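Local coordinates for divalent-cation tolerance protein CutA (Thermotoga maritima, PDB 1VHF) that is probably involved in resistance toward heavy metals, acting as a homotrimer of the CutA family, at residues A[19-23]-A[73-77]. Residues are numbered along the deposited sequence; the frame is centred on the assembly and turned at random.
Sequences IGRKL and KLHPY
Leu74, the last residue of helix 64-74, reaches into the groove between Ile19, Lys22 and Leu23 on helix 13-25. No hydrogen bond joins the two segments, and their contact is almost wholly apolar. The tight part lies around buried Ile19. Ile19 CG1 meets Leu74 CB at 4.1 Å, and the two side chains run past each other in opposite directions. Ile19 CG1 is anti to the carbonyl carbon (chi1 -73°), and an extended chi2 of 172° carries CD1 to the C-terminal end of helix 64-74. There Ile19 CD1 lies 3.5 Å from Leu74 O and 4.0 Å from Pro76 CD. A single methyl thus touches both the last helical carbonyl and the proline ring. Ile19 also packs on Leu71 of that helix and on Phe10 of strand 3-10. At the other end of Leu74, Leu74 CD1 meets Leu23 CD2 at 4.2 Å; Leu23 also touches Leu67. Lys22 lies against both leucine methyls, Lys22 CB on Leu74 CD1 and Lys22 CD on Leu74 CD2, each at 4.1 Å. This side is looser in that Lys22 and Leu74 are partly exposed, and only the aliphatic chain of Lys22 lies across the leucine while NZ departs from the contact. Beyond the helix, His75 ND1 accepts Tyr77 N at 3.1 Å, nearly in the ring plane, and closes the turn locally. His75 NE2, through Ser8 OG, links it to strand 3-10. Helices 13-25 and 64-74 pack side by side against the antiparallel sheet of strand order 2-3-1-4, the ferredoxin-like fold of CutA and its GlnB-like relatives.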
loop_
_atom_site.group_PDB
_atom_site.type_symbol
_atom_site.label_atom_id
_atom_site.label_comp_id
_atom_site.label_asym_id
_atom_site.label_seq_id
_atom_site.Cartn_x
_atom_site.Cartn_y
_atom_site.Cartn_z
ATOM N N ILE A 19 1.845 -7.841 -5.372
ATOM C CA ILE A 19 1.918 -6.406 -5.717
ATOM C C ILE A 19 3.036 -5.753 -4.937
ATOM O O ILE A 19 3.810 -4.948 -5.474
ATOM C CB ILE A 19 0.529 -5.785 -5.510
ATOM C CG1 ILE A 19 -0.360 -6.308 -6.662
ATOM C CG2 ILE A 19 0.614 -4.275 -5.516
ATOM C CD1 ILE A 19 -1.819 -5.931 -6.482
ATOM N N GLY A 20 3.173 -6.106 -3.654
ATOM C CA GLY A 20 4.315 -5.515 -2.903
ATOM C C GLY A 20 5.625 -5.912 -3.564
ATOM O O GLY A 20 6.513 -5.070 -3.638
ATOM N N ARG A 21 5.789 -7.196 -3.929
ATOM C CA ARG A 21 7.051 -7.571 -4.607
ATOM C C ARG A 21 7.230 -6.791 -5.889
ATOM O O ARG A 21 8.369 -6.334 -6.147
ATOM C CB ARG A 21 6.983 -9.086 -4.894
ATOM C CG ARG A 21 8.233 -9.551 -5.650
ATOM C CD ARG A 21 8.120 -11.009 -6.057
ATOM N NE ARG A 21 9.401 -11.659 -6.178
ATOM C CZ ARG A 21 10.337 -11.850 -5.260
ATOM N NH1 ARG A 21 10.202 -11.434 -4.017
ATOM N NH2 ARG A 21 11.444 -12.488 -5.617
ATOM N N LYS A 22 6.202 -6.582 -6.717
ATOM C CA LYS A 22 6.347 -5.833 -7.959
ATOM C C LYS A 22 6.755 -4.397 -7.696
ATOM O O LYS A 22 7.573 -3.818 -8.432
ATOM C CB LYS A 22 5.046 -5.876 -8.784
ATOM C CG LYS A 22 4.940 -7.225 -9.518
ATOM C CD LYS A 22 3.690 -7.313 -10.354
ATOM C CE LYS A 22 3.494 -8.750 -10.888
ATOM N NZ LYS A 22 4.651 -9.145 -11.737
ATOM N N LEU A 23 6.183 -3.781 -6.662
ATOM C CA LEU A 23 6.538 -2.408 -6.325
ATOM C C LEU A 23 7.978 -2.334 -5.842
ATOM O O LEU A 23 8.659 -1.346 -6.158
ATOM C CB LEU A 23 5.561 -1.838 -5.283
ATOM C CG LEU A 23 4.120 -1.744 -5.763
ATOM C CD1 LEU A 23 3.182 -1.402 -4.614
ATOM C CD2 LEU A 23 3.993 -0.755 -6.924
ATOM N N LYS A 73 -2.822 0.585 -11.323
ATOM C CA LYS A 73 -2.706 -0.275 -12.491
ATOM C C LYS A 73 -2.489 -1.723 -12.222
ATOM O O LYS A 73 -2.770 -2.581 -13.103
ATOM C CB LYS A 73 -1.629 0.310 -13.441
ATOM C CG LYS A 73 -2.236 1.522 -14.149
ATOM C CD LYS A 73 -1.225 2.270 -15.019
ATOM C CE LYS A 73 -1.906 3.513 -15.557
ATOM N NZ LYS A 73 -1.041 4.431 -16.335
ATOM N N LEU A 74 -1.953 -2.110 -11.067
ATOM C CA LEU A 74 -1.769 -3.497 -10.698
ATOM C C LEU A 74 -2.950 -4.030 -9.858
ATOM O O LEU A 74 -3.053 -5.227 -9.629
ATOM C CB LEU A 74 -0.492 -3.645 -9.834
ATOM C CG LEU A 74 0.837 -3.358 -10.545
ATOM C CD1 LEU A 74 1.987 -3.297 -9.550
ATOM C CD2 LEU A 74 1.109 -4.441 -11.595
ATOM N N HIS A 75 -3.870 -3.133 -9.502
ATOM C CA HIS A 75 -4.887 -3.595 -8.531
ATOM C C HIS A 75 -5.952 -4.464 -9.106
ATOM O O HIS A 75 -6.518 -4.115 -10.160
ATOM C CB HIS A 75 -5.529 -2.298 -7.917
ATOM C CG HIS A 75 -5.812 -2.541 -6.460
ATOM N ND1 HIS A 75 -6.816 -3.385 -6.060
ATOM C CD2 HIS A 75 -5.214 -2.076 -5.330
ATOM C CE1 HIS A 75 -6.845 -3.433 -4.733
ATOM N NE2 HIS A 75 -5.860 -2.650 -4.262
ATOM N N PRO A 76 -6.377 -5.516 -8.417
ATOM C CA PRO A 76 -7.474 -6.330 -8.925
ATOM C C PRO A 76 -8.796 -5.599 -8.819
ATOM O O PRO A 76 -9.796 -5.972 -9.488
ATOM C CB PRO A 76 -7.480 -7.568 -8.052
ATOM C CG PRO A 76 -6.744 -7.190 -6.806
ATOM C CD PRO A 76 -5.795 -6.064 -7.181
ATOM N N TYR A 77 -8.953 -4.642 -7.911
ATOM C CA TYR A 77 -10.179 -3.875 -7.728
ATOM C C TYR A 77 -10.268 -2.675 -8.666
ATOM O O TYR A 77 -9.279 -1.951 -8.946
ATOM C CB TYR A 77 -10.374 -3.346 -6.296
ATOM C CG TYR A 77 -10.403 -4.362 -5.185
ATOM C CD1 TYR A 77 -10.710 -5.696 -5.324
ATOM C CD2 TYR A 77 -10.131 -3.881 -3.907
ATOM C CE1 TYR A 77 -10.751 -6.569 -4.250
ATOM C CE2 TYR A 77 -10.154 -4.730 -2.819
ATOM C CZ TYR A 77 -10.438 -6.054 -2.993
ATOM O OH TYR A 77 -10.469 -6.902 -1.903
#